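Lin1840 protein (Listeria innocua serovar 6a, PDB 4ZOC) probably hydrolyses terminal, non-reducing beta-D-glucosyl residues to release beta-D-glucose, and takes part in the metabolism of beta-1,2-glucan. Local coordinates at residues A20-L25 with D326-R331; F292-G297 with G318-N323; S402-G407 with G465-W470; I244-T247 with W251-R254. The protein carries 2 engineered substitutions. All blocks are in the same frame, centred on the assembly; numbering follows the deposited sequence.

In the fold
From the N terminus, residues 20-25 enter the first strand of the TIM barrel, and interaction 1 joins them to helix 322-338, closing a loop of 300 residues that spans most of the barrel. Interactions 4 and 2 are nested inside that loop, one after the other. Interaction 4 folds the turn after strand 244-245 back on helix 250-260; interaction 2 sets the end of helix 286-295 against the approach to helix 322-338. All three are neighbours: Arg254 probably binds the carbonyls of Met294 and Glu295, and Met294 packs on Ala328. Interaction 3 follows separately, tying two loops of the C-terminal domain, its centre 35 to 44 Å from the other centres.

Interaction 1: A20-L25 with D326-R331; sequences AQCLQL and DEAVLR
With its first torsion at -60°, Cys22 places SG beside its own backbone N and anti to the carbonyl carbon, and from there the sulfur reaches helix 322-338. Val329 answers with its CG2 branch: CG1 stands anti to the backbone N (chi1 170°), which leaves CG2 beside that N and directed at the 20-25 segment. The sulfur meets two neighbouring residues of the helix, lying 4.0 Å from Ala328 CB and 4.3 Å from Val329 CG2. Gln21 takes part through the root of its side chain, CB resting 4.3 Å from Val329 CG2, so that this one methyl sits against both Gln21 and Cys22. The amide of Gln21 is occupied differently, OE1 being hydrogen-bonded to Lys336, about two turns beyond Val329 on helix 322-338. No hydrogen bond links the two segments, and the four touching residues are all buried; the separations are those of ordinary van der Waals packing. The backbones are nearest at Gln21 and Val329, whose CA atoms are 6.5 Å apart. Around this small apolar patch, Leu325 of the helix also touches Cys22, and Met13 packs on Val329. A salt bridge from Asp326 to Lys18 adds a polar link between helices 322-338 and 15-21. Just beyond the contact, the backbone of Cys22 and Gln24 pairs with Glu301 of strand 301-302. The contact thus packs helix 322-338 beside the place where strands 23-25 and 301-302, the first and eighth of the barrel, pair in parallel, the closure of a TIM barrel.

Interaction 2: F292-G297 with G318-N323; sequences FSMEAG and GKLSEN
The flat carboxylate of Glu295 has no flat partner stacked on it from 318-323; it is gripped through its oxygens, OE1 in a salt bridge with Lys250 and OE2 hydrogen-bonded to Gln291, while the CG methylene leading to it rests 3.9 Å from Leu320 CD2. The setting is the helical shell of the TIM barrel, where helix 286-295 ends in a Schellman motif at Gly297 and segment 318-323 begins with another at Gly318 before entering helix 322-338. Leu320 is the wedge between them. Its two methyls divide the work: CD1 lies 4.1 Å from Met294 CB, and CD2 takes the Glu295 methylene. Met294 and Leu320 run across each other at about a right angle. Both Leu320 torsions lie far from staggered values, and together they set CD1 on Met294 and CD2 on Glu295. Met294 CG is directed beside its carbonyl carbon (chi1 -170°), from where the chain bends onward to Leu324, Leu325 and Ala328; since it was modelled in two conformers, contacts of its sulfur and terminal methyl are less certain than that of CB. On the other flank a water lies between Glu295 OE2 and the carbonyl of Lys319, 2.8 Å from Lys319 O, but its distance to the carboxylate is implausibly short and that half of the bridge is doubtful. Past the wedge, Ser321 acts as N-cap of helix 322-338: Asn323 N donates to Ser321 OG over 3.0 Å, with an angle of 149° at the hydrogen.

Interaction 3: S402-G407 with G465-W470; sequences SPDILG and GEKNEW
Two loops that follow the neighbouring parallel strands 393-397 and 459-465 of the glycoside hydrolase family 3 C-terminal domain are joined here by a carboxylate held in a two-pronged grip. Asp404 accepts from Asn468 with both oxygens: the backbone N of Asn468 is 2.9 Å from Asp404 OD2, and the amide ND2 of Asn468 is 2.8 Å from Asp404 OD1. Both bonds are nearly straight, each 167° at the hydrogen, and both arrive on the syn side, tilted somewhat out of the carboxylate plane. The carboxylate plane of Asp404 and the amide plane of Asn468 stand almost perpendicular, 84° apart. Asn468 CG sits between its backbone N and carbonyl carbon (chi1 85°), which lets ND2 and the backbone N reach the two oxygens of one carboxylate. Such pairing fixes the rotation of the Asp404 group and probably favours its charged form. An ST turn, in which Ser402 OG accepts from Asp404 N, shapes the backbone at the aspartate. Gly407 packs against the asparagine, its C being 3.7 Å from Asn468 CB. The Asn468 side chain is about 11 Å from a bound beta-D-glucopyranose unit, and Glu469 O is hydrogen-bonded to Arg582 of the second subunit. A water also bridges the backbones, donating to Asp404 O and Glu466 O, 2.7 Å from each.

Interaction 4: I244-T247 with W251-R254; sequences IPAT and WLNR
Ala246 is the tightly held part of this contact, met by two consecutive residues of helix 250-260. Its methyl lies 3.9 Å from Leu252 CD2, and its carbonyl oxygen accepts from Asn253 ND2 at 2.8 Å. That hydrogen bond is bent, 132° at the hydrogen, and the donor stands 19° off the carbonyl plane. Asn253 CG lies beside its backbone N (chi1 -59°), which swings the amide out from the helix toward the turn. Phe193 of strand 187-193 touches both Leu252 and Asn253, so this side is well buried. Packing is looser to either end of the alanine. Thr247 points its CB away from the helix and hydrogen-bonds to Thr236 through OG1. Ile244 and Trp251 are partly exposed and make no contact across the two segments; Ile244 packs instead on Ser652 of the second subunit, and Trp251 on helix 212-219. Asn249, in the connection, accepts from Leu252 N. The hairpin of strands 240-241 and 244-245 is thereby folded onto the helix that follows it, within the connection from barrel strand 233-236 to 266-268, a beta-alpha-beta unit of the TIM barrel.

Interaction 1: A20-L25 with D326-R331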
loop_
_atom_site.group_PDB
_atom_site.type_symbol
_atom_site.label_atom_id
_atom_site.label_comp_id
_atom_site.label_asym_id
_atom_site.label_seq_id
_atom_site.Cartn_x
_atom_site.Cartn_y
_atom_site.Cartn_z
ATOM N N ALA A 20 12.591 -35.061 -16.987
ATOM C CA ALA A 20 11.151 -35.110 -17.149
ATOM C C ALA A 20 10.397 -35.380 -15.867
ATOM O O ALA A 20 9.209 -34.973 -15.743
ATOM C CB ALA A 20 10.792 -36.152 -18.221
ATOM N N GLN A 21 11.048 -36.063 -14.909
ATOM C CA GLN A 21 10.447 -36.317 -13.609
ATOM C C GLN A 21 10.052 -34.956 -12.978
ATOM O O GLN A 21 9.163 -34.926 -12.161
ATOM C CB GLN A 21 11.430 -37.101 -12.646
ATOM C CG GLN A 21 10.826 -37.575 -11.342
ATOM C CD GLN A 21 9.636 -38.486 -11.427
ATOM O OE1 GLN A 21 8.854 -38.557 -10.479
ATOM N NE2 GLN A 21 9.553 -39.295 -12.486
ATOM N N CYS A 22 10.726 -33.869 -13.347
ATOM C CA CYS A 22 10.488 -32.540 -12.812
ATOM C C CYS A 22 9.460 -31.702 -13.594
ATOM O O CYS A 22 9.409 -30.481 -13.399
ATOM C CB CYS A 22 11.815 -31.745 -12.711
ATOM S SG CYS A 22 13.022 -32.567 -11.640
ATOM N N LEU A 23 8.647 -32.363 -14.434
ATOM C CA LEU A 23 7.600 -31.755 -15.216
ATOM C C LEU A 23 6.196 -32.258 -14.795
ATOM O O LEU A 23 5.965 -33.452 -14.611
ATOM C CB LEU A 23 7.822 -32.058 -16.654
ATOM C CG LEU A 23 6.740 -31.573 -17.611
ATOM C CD1 LEU A 23 6.738 -30.081 -17.770
ATOM C CD2 LEU A 23 6.948 -32.272 -18.913
ATOM N N GLN A 24 5.280 -31.318 -14.654
ATOM C CA GLN A 24 3.863 -31.600 -14.422
ATOM C C GLN A 24 3.010 -31.118 -15.584
ATOM O O GLN A 24 3.159 -29.975 -16.052
ATOM C CB GLN A 24 3.380 -30.952 -13.100
ATOM C CG GLN A 24 1.985 -31.320 -12.694
ATOM C CD GLN A 24 1.622 -30.614 -11.434
ATOM O OE1 GLN A 24 1.533 -29.350 -11.402
ATOM N NE2 GLN A 24 1.451 -31.380 -10.355
ATOM N N LEU A 25 2.096 -32.011 -16.021
ATOM C CA LEU A 25 1.219 -31.770 -17.168
ATOM C C LEU A 25 -0.247 -31.960 -16.871
ATOM O O LEU A 25 -0.591 -32.736 -15.998
ATOM C CB LEU A 25 1.619 -32.654 -18.350
ATOM C CG LEU A 25 3.015 -32.479 -18.807
ATOM C CD1 LEU A 25 3.218 -33.543 -19.899
ATOM C CD2 LEU A 25 3.320 -31.123 -19.369
ATOM N N ASP A 326 19.460 -34.424 -9.125
ATOM C CA ASP A 326 19.253 -35.639 -8.335
ATOM C C ASP A 326 18.489 -35.394 -7.029
ATOM O O ASP A 326 17.731 -36.257 -6.498
ATOM C CB ASP A 326 20.585 -36.310 -8.015
ATOM C CG ASP A 326 21.268 -36.842 -9.238
ATOM O OD1 ASP A 326 20.704 -36.813 -10.358
ATOM O OD2 ASP A 326 22.442 -37.214 -9.113
ATOM N N GLU A 327 18.726 -34.242 -6.454
ATOM C CA GLU A 327 18.041 -33.893 -5.196
ATOM C C GLU A 327 16.553 -33.681 -5.460
ATOM O O GLU A 327 15.735 -34.166 -4.693
ATOM C CB GLU A 327 18.703 -32.667 -4.496
ATOM C CG GLU A 327 20.064 -33.043 -3.871
ATOM C CD GLU A 327 21.025 -31.891 -3.627
ATOM O OE1 GLU A 327 20.584 -30.722 -3.538
ATOM O OE2 GLU A 327 22.246 -32.190 -3.481
ATOM N N ALA A 328 16.228 -32.990 -6.531
ATOM C CA ALA A 328 14.848 -32.753 -6.878
ATOM C C ALA A 328 14.144 -34.089 -7.220
ATOM O O ALA A 328 13.040 -34.370 -6.747
ATOM C CB ALA A 328 14.743 -31.795 -8.068
ATOM N N VAL A 329 14.813 -34.922 -7.998
ATOM C CA VAL A 329 14.246 -36.221 -8.333
ATOM C C VAL A 329 13.982 -37.068 -7.054
ATOM O O VAL A 329 12.913 -37.673 -6.907
ATOM C CB VAL A 329 15.118 -36.958 -9.383
ATOM C CG1 VAL A 329 14.661 -38.395 -9.550
ATOM C CG2 VAL A 329 15.117 -36.228 -10.703
ATOM N N LEU A 330 14.952 -37.143 -6.141
ATOM C CA LEU A 330 14.810 -37.870 -4.919
ATOM C C LEU A 330 13.620 -37.329 -4.126
ATOM O O LEU A 330 12.838 -38.089 -3.581
ATOM C CB LEU A 330 16.060 -37.791 -4.073
ATOM C CG LEU A 330 15.995 -38.589 -2.764
ATOM C CD1 LEU A 330 15.603 -40.052 -2.931
ATOM C CD2 LEU A 330 17.339 -38.457 -2.061
ATOM N N ARG A 331 13.472 -36.002 -4.051
ATOM C CA ARG A 331 12.260 -35.501 -3.393
ATOM C C ARG A 331 10.899 -35.966 -4.028
ATOM O O ARG A 331 9.940 -36.367 -3.295
ATOM C CB ARG A 331 12.366 -33.979 -3.204
ATOM C CG ARG A 331 13.425 -33.598 -2.184
ATOM C CD ARG A 331 13.412 -32.102 -1.773
ATOM N NE ARG A 331 13.886 -31.236 -2.822
ATOM C CZ ARG A 331 15.140 -30.802 -2.985
ATOM N NH1 ARG A 331 15.439 -29.985 -3.988
ATOM N NH2 ARG A 331 16.080 -31.146 -2.121
#

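Interaction 2: F292-G297 with G318-N323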
loop_
_atom_site.group_PDB
_atom_site.type_symbol
_atom_site.label_atom_id
_atom_site.label_comp_id
_atom_site.label_asym_id
_atom_site.label_seq_id
_atom_site.Cartn_x
_atom_site.Cartn_y
_atom_site.Cartn_z
ATOM N N PHE A 292 18.084 -20.719 -12.820
ATOM C CA PHE A 292 17.884 -19.985 -11.548
ATOM C C PHE A 292 16.797 -20.676 -10.700
ATOM O O PHE A 292 16.918 -20.773 -9.519
ATOM C CB PHE A 292 17.530 -18.513 -11.830
ATOM C CG PHE A 292 18.531 -17.782 -12.694
ATOM C CD1 PHE A 292 19.874 -18.162 -12.711
ATOM C CD2 PHE A 292 18.146 -16.679 -13.418
ATOM C CE1 PHE A 292 20.775 -17.449 -13.501
ATOM C CE2 PHE A 292 19.064 -15.947 -14.184
ATOM C CZ PHE A 292 20.360 -16.361 -14.213
ATOM N N SER A 293 15.787 -21.253 -11.350
ATOM C CA SER A 293 14.758 -22.000 -10.621
ATOM C C SER A 293 15.308 -23.245 -9.993
ATOM O O SER A 293 14.996 -23.521 -8.882
ATOM C CB SER A 293 13.515 -22.276 -11.502
ATOM O OG SER A 293 12.936 -21.019 -11.876
ATOM N N MET A 294 16.153 -23.998 -10.703
ATOM C CA MET A 294 16.732 -25.179 -10.059
ATOM C C MET A 294 17.737 -24.807 -8.942
ATOM O O MET A 294 17.796 -25.464 -7.904
ATOM C CB MET A 294 17.362 -26.155 -11.063
ATOM C CG MET A 294 17.722 -27.462 -10.386
ATOM S SD MET A 294 17.498 -28.915 -11.407
ATOM C CE MET A 294 15.794 -29.277 -11.044
ATOM N N GLU A 295 18.509 -23.749 -9.150
ATOM C CA GLU A 295 19.366 -23.266 -8.104
ATOM C C GLU A 295 18.573 -22.943 -6.839
ATOM O O GLU A 295 19.031 -23.146 -5.707
ATOM C CB GLU A 295 20.127 -22.060 -8.587
ATOM C CG GLU A 295 21.309 -22.427 -9.498
ATOM C CD GLU A 295 21.973 -21.247 -10.155
ATOM O OE1 GLU A 295 21.429 -20.143 -10.009
ATOM O OE2 GLU A 295 23.083 -21.427 -10.775
ATOM N N ALA A 296 17.366 -22.388 -7.039
ATOM C CA ALA A 296 16.502 -22.013 -5.906
ATOM C C ALA A 296 15.743 -23.204 -5.366
ATOM O O ALA A 296 14.978 -23.091 -4.394
ATOM C CB ALA A 296 15.531 -20.900 -6.339
ATOM N N GLY A 297 15.883 -24.399 -5.962
ATOM C CA GLY A 297 15.275 -25.576 -5.350
ATOM C C GLY A 297 13.835 -25.963 -5.701
ATOM O O GLY A 297 13.151 -26.711 -4.944
ATOM N N GLY A 318 28.117 -27.720 -17.757
ATOM C CA GLY A 318 28.675 -27.409 -16.473
ATOM C C GLY A 318 28.146 -26.139 -15.840
ATOM O O GLY A 318 28.718 -25.680 -14.863
ATOM N N LYS A 319 27.030 -25.595 -16.337
ATOM C CA LYS A 319 26.452 -24.398 -15.700
ATOM C C LYS A 319 25.601 -24.716 -14.463
ATOM O O LYS A 319 25.336 -23.851 -13.636
ATOM C CB LYS A 319 25.652 -23.612 -16.716
ATOM C CG LYS A 319 26.472 -23.151 -17.933
ATOM C CD LYS A 319 25.624 -22.363 -18.900
ATOM C CE LYS A 319 26.458 -21.676 -19.984
ATOM N NZ LYS A 319 26.895 -22.618 -21.067
ATOM N N LEU A 320 25.179 -25.979 -14.332
ATOM C CA LEU A 320 24.320 -26.461 -13.238
ATOM C C LEU A 320 24.797 -27.828 -12.881
ATOM O O LEU A 320 24.980 -28.645 -13.764
ATOM C CB LEU A 320 22.902 -26.593 -13.780
ATOM C CG LEU A 320 21.580 -26.080 -13.196
ATOM C CD1 LEU A 320 20.490 -27.094 -13.478
ATOM C CD2 LEU A 320 21.626 -25.642 -11.751
ATOM N N SER A 321 24.943 -28.117 -11.613
ATOM C CA SER A 321 25.312 -29.458 -11.130
ATOM C C SER A 321 24.185 -30.427 -11.316
ATOM O O SER A 321 23.047 -30.161 -10.930
ATOM C CB SER A 321 25.606 -29.387 -9.647
ATOM O OG SER A 321 26.027 -30.641 -9.110
ATOM N N GLU A 322 24.494 -31.584 -11.876
ATOM C CA GLU A 322 23.569 -32.707 -11.857
ATOM C C GLU A 322 23.098 -33.068 -10.435
ATOM O O GLU A 322 22.034 -33.651 -10.264
ATOM C CB GLU A 322 24.185 -33.908 -12.586
ATOM C CG GLU A 322 23.142 -34.938 -13.016
ATOM C CD GLU A 322 23.682 -36.001 -13.929
ATOM O OE1 GLU A 322 24.833 -35.879 -14.372
ATOM O OE2 GLU A 322 22.942 -36.942 -14.240
ATOM N N ASN A 323 23.875 -32.763 -9.397
ATOM C CA ASN A 323 23.464 -33.128 -8.050
ATOM C C ASN A 323 22.199 -32.391 -7.646
ATOM O O ASN A 323 21.414 -32.904 -6.880
ATOM C CB ASN A 323 24.515 -32.754 -7.017
ATOM C CG ASN A 323 25.797 -33.516 -7.222
ATOM O OD1 ASN A 323 25.784 -34.684 -7.649
ATOM N ND2 ASN A 323 26.907 -32.848 -7.014
HETATM O O HOH W 1 24.364 -23.479 -11.085
#

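Interaction 3: S402-G407 with G465-W470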
loop_
_atom_site.group_PDB
_atom_site.type_symbol
_atom_site.label_atom_id
_atom_site.label_comp_id
_atom_site.label_asym_id
_atom_site.label_seq_id
_atom_site.Cartn_x
_atom_site.Cartn_y
_atom_site.Cartn_z
ATOM N N SER A 402 -30.265 -17.276 -7.893
ATOM C CA SER A 402 -29.000 -17.594 -8.566
ATOM C C SER A 402 -28.415 -18.896 -8.007
ATOM O O SER A 402 -28.278 -19.041 -6.785
ATOM C CB SER A 402 -27.970 -16.498 -8.394
ATOM O OG SER A 402 -26.732 -16.866 -8.924
ATOM N N PRO A 403 -27.961 -19.786 -8.920
ATOM C CA PRO A 403 -27.251 -20.985 -8.453
ATOM C C PRO A 403 -25.775 -20.765 -8.114
ATOM O O PRO A 403 -25.098 -21.703 -7.639
ATOM C CB PRO A 403 -27.353 -21.968 -9.632
ATOM C CG PRO A 403 -27.590 -21.074 -10.823
ATOM C CD PRO A 403 -28.234 -19.805 -10.360
ATOM N N ASP A 404 -25.279 -19.535 -8.331
ATOM C CA ASP A 404 -23.864 -19.203 -8.101
ATOM C C ASP A 404 -23.601 -18.908 -6.609
ATOM O O ASP A 404 -23.350 -17.749 -6.178
ATOM C CB ASP A 404 -23.454 -18.060 -8.993
ATOM C CG ASP A 404 -21.951 -17.766 -8.956
ATOM O OD1 ASP A 404 -21.141 -18.536 -8.372
ATOM O OD2 ASP A 404 -21.603 -16.705 -9.497
ATOM N N ILE A 405 -23.643 -19.956 -5.831
ATOM C CA ILE A 405 -23.410 -19.888 -4.344
ATOM C C ILE A 405 -22.345 -20.840 -3.838
ATOM O O ILE A 405 -22.148 -20.911 -2.627
ATOM C CB ILE A 405 -24.715 -20.097 -3.478
ATOM C CG1 ILE A 405 -25.600 -21.193 -4.032
ATOM C CG2 ILE A 405 -25.541 -18.788 -3.476
ATOM C CD1 ILE A 405 -24.981 -22.565 -4.014
ATOM N N LEU A 406 -21.596 -21.481 -4.757
ATOM C CA LEU A 406 -20.571 -22.473 -4.375
ATOM C C LEU A 406 -19.237 -21.834 -4.165
ATOM O O LEU A 406 -18.387 -22.439 -3.517
ATOM C CB LEU A 406 -20.407 -23.577 -5.406
ATOM C CG LEU A 406 -21.711 -24.382 -5.763
ATOM C CD1 LEU A 406 -21.397 -25.457 -6.784
ATOM C CD2 LEU A 406 -22.339 -24.939 -4.535
ATOM N N GLY A 407 -19.060 -20.614 -4.631
ATOM C CA GLY A 407 -17.802 -19.879 -4.480
ATOM C C GLY A 407 -16.846 -20.042 -5.580
ATOM O O GLY A 407 -16.922 -20.968 -6.339
ATOM N N GLY A 465 -25.515 -9.848 -3.935
ATOM C CA GLY A 465 -24.143 -10.393 -3.915
ATOM C C GLY A 465 -23.355 -10.368 -5.203
ATOM O O GLY A 465 -23.768 -9.818 -6.217
ATOM N N GLU A 466 -22.130 -10.881 -5.077
ATOM C CA GLU A 466 -21.239 -10.963 -6.170
ATOM C C GLU A 466 -21.410 -12.238 -6.967
ATOM O O GLU A 466 -21.630 -13.274 -6.409
ATOM C CB GLU A 466 -19.767 -10.952 -5.684
ATOM C CG GLU A 466 -19.326 -9.687 -4.904
ATOM C CD GLU A 466 -17.845 -9.714 -4.609
ATOM O OE1 GLU A 466 -17.398 -10.682 -3.931
ATOM O OE2 GLU A 466 -17.131 -8.750 -5.067
ATOM N N LYS A 467 -21.134 -12.162 -8.275
ATOM C CA LYS A 467 -20.833 -13.376 -9.041
ATOM C C LYS A 467 -19.483 -13.875 -8.586
ATOM O O LYS A 467 -18.568 -13.061 -8.314
ATOM C CB LYS A 467 -20.742 -13.119 -10.522
ATOM C CG LYS A 467 -22.012 -12.596 -11.162
ATOM C CD LYS A 467 -21.811 -12.471 -12.659
ATOM C CE LYS A 467 -22.959 -13.106 -13.407
ATOM N NZ LYS A 467 -23.325 -12.118 -14.432
ATOM N N ASN A 468 -19.295 -15.206 -8.563
ATOM C CA ASN A 468 -17.983 -15.670 -8.048
ATOM C C ASN A 468 -16.831 -15.225 -8.939
ATOM O O ASN A 468 -15.727 -14.983 -8.436
ATOM C CB ASN A 468 -17.902 -17.172 -7.735
ATOM C CG ASN A 468 -17.562 -18.003 -8.922
ATOM O OD1 ASN A 468 -16.456 -17.929 -9.453
ATOM N ND2 ASN A 468 -18.522 -18.749 -9.400
ATOM N N GLU A 469 -17.085 -15.028 -10.235
ATOM C CA GLU A 469 -15.989 -14.651 -11.157
ATOM C C GLU A 469 -15.457 -13.223 -10.930
ATOM O O GLU A 469 -14.474 -12.812 -11.521
ATOM C CB GLU A 469 -16.468 -14.750 -12.610
ATOM C CG GLU A 469 -17.559 -13.780 -12.949
ATOM C CD GLU A 469 -18.019 -13.845 -14.400
ATOM O OE1 GLU A 469 -18.610 -14.819 -14.791
ATOM O OE2 GLU A 469 -17.796 -12.944 -15.177
ATOM N N TRP A 470 -16.113 -12.468 -10.057
ATOM C CA TRP A 470 -15.581 -11.152 -9.689
ATOM C C TRP A 470 -14.501 -11.219 -8.622
ATOM O O TRP A 470 -13.981 -10.213 -8.249
ATOM C CB TRP A 470 -16.704 -10.285 -9.240
ATOM C CG TRP A 470 -17.748 -10.008 -10.325
ATOM C CD1 TRP A 470 -17.608 -10.193 -11.640
ATOM C CD2 TRP A 470 -19.074 -9.475 -10.124
ATOM N NE1 TRP A 470 -18.754 -9.882 -12.288
ATOM C CE2 TRP A 470 -19.701 -9.455 -11.397
ATOM C CE3 TRP A 470 -19.807 -9.095 -8.980
ATOM C CZ2 TRP A 470 -21.006 -8.967 -11.615
ATOM C CZ3 TRP A 470 -21.157 -8.607 -9.170
ATOM C CH2 TRP A 470 -21.735 -8.554 -10.503
HETATM O O HOH W 2 -23.585 -15.087 -6.671
HETATM O O HOH W 3 -19.439 -16.176 -11.638
#

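Interaction 4: I244-T247 with W251-R254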
loop_
_atom_site.group_PDB
_atom_site.type_symbol
_atom_site.label_atom_id
_atom_site.label_comp_id
_atom_site.label_asym_id
_atom_site.label_seq_id
_atom_site.Cartn_x
_atom_site.Cartn_y
_atom_site.Cartn_z
ATOM N N ILE A 244 12.942 -10.060 -6.120
ATOM C CA ILE A 244 13.214 -11.332 -6.834
ATOM C C ILE A 244 12.012 -12.207 -6.844
ATOM O O ILE A 244 11.507 -12.580 -5.789
ATOM C CB ILE A 244 14.431 -12.071 -6.276
ATOM C CG1 ILE A 244 15.600 -11.114 -6.225
ATOM C CG2 ILE A 244 14.772 -13.312 -7.062
ATOM C CD1 ILE A 244 16.791 -11.727 -5.471
ATOM N N PRO A 245 11.560 -12.585 -8.073
ATOM C CA PRO A 245 10.417 -13.506 -8.152
ATOM C C PRO A 245 10.575 -14.693 -7.223
ATOM O O PRO A 245 11.635 -15.352 -7.233
ATOM C CB PRO A 245 10.433 -13.921 -9.618
ATOM C CG PRO A 245 10.957 -12.737 -10.289
ATOM C CD PRO A 245 12.092 -12.291 -9.405
ATOM N N ALA A 246 9.541 -15.011 -6.431
ATOM C CA ALA A 246 9.679 -16.052 -5.426
ATOM C C ALA A 246 10.264 -17.361 -6.000
ATOM O O ALA A 246 11.066 -18.066 -5.346
ATOM C CB ALA A 246 8.323 -16.320 -4.761
ATOM N N THR A 247 9.855 -17.709 -7.214
ATOM C CA THR A 247 10.188 -19.021 -7.825
ATOM C C THR A 247 11.691 -19.192 -7.991
ATOM O O THR A 247 12.201 -20.317 -7.828
ATOM C CB THR A 247 9.437 -19.167 -9.185
ATOM O OG1 THR A 247 8.024 -19.080 -8.866
ATOM C CG2 THR A 247 9.753 -20.491 -9.913
ATOM N N TRP A 251 17.489 -17.106 -1.655
ATOM C CA TRP A 251 17.444 -16.802 -0.247
ATOM C C TRP A 251 16.111 -17.307 0.334
ATOM O O TRP A 251 16.052 -18.034 1.308
ATOM C CB TRP A 251 17.587 -15.289 0.007
ATOM C CG TRP A 251 17.216 -14.951 1.434
ATOM C CD1 TRP A 251 17.997 -15.050 2.508
ATOM C CD2 TRP A 251 15.981 -14.398 1.877
ATOM N NE1 TRP A 251 17.314 -14.651 3.624
ATOM C CE2 TRP A 251 16.065 -14.251 3.254
ATOM C CE3 TRP A 251 14.796 -14.042 1.229
ATOM C CZ2 TRP A 251 15.014 -13.743 4.029
ATOM C CZ3 TRP A 251 13.764 -13.568 1.975
ATOM C CH2 TRP A 251 13.887 -13.377 3.375
ATOM N N LEU A 252 15.031 -16.965 -0.327
ATOM C CA LEU A 252 13.727 -17.397 0.170
ATOM C C LEU A 252 13.540 -18.914 0.229
ATOM O O LEU A 252 13.074 -19.433 1.192
ATOM C CB LEU A 252 12.618 -16.766 -0.688
ATOM C CG LEU A 252 11.171 -17.141 -0.308
ATOM C CD1 LEU A 252 10.756 -16.461 1.020
ATOM C CD2 LEU A 252 10.306 -16.670 -1.470
ATOM N N ASN A 253 13.841 -19.606 -0.869
ATOM C CA ASN A 253 13.535 -21.023 -0.954
ATOM C C ASN A 253 14.628 -21.982 -0.389
ATOM O O ASN A 253 14.316 -23.069 0.151
ATOM C CB ASN A 253 13.238 -21.369 -2.386
ATOM C CG ASN A 253 12.070 -20.574 -2.946
ATOM O OD1 ASN A 253 11.219 -20.137 -2.201
ATOM N ND2 ASN A 253 12.018 -20.423 -4.264
ATOM N N ARG A 254 15.896 -21.621 -0.593
ATOM C CA ARG A 254 17.032 -22.380 -0.014
ATOM C C ARG A 254 17.304 -21.950 1.448
ATOM O O ARG A 254 17.257 -22.770 2.333
ATOM C CB ARG A 254 18.310 -22.242 -0.856
ATOM C CG ARG A 254 18.254 -22.778 -2.242
ATOM C CD ARG A 254 18.294 -24.282 -2.229
ATOM N NE ARG A 254 18.325 -24.813 -3.578
ATOM C CZ ARG A 254 18.384 -26.095 -3.878
ATOM N NH1 ARG A 254 18.304 -26.986 -2.893
ATOM N NH2 ARG A 254 18.396 -26.447 -5.154
#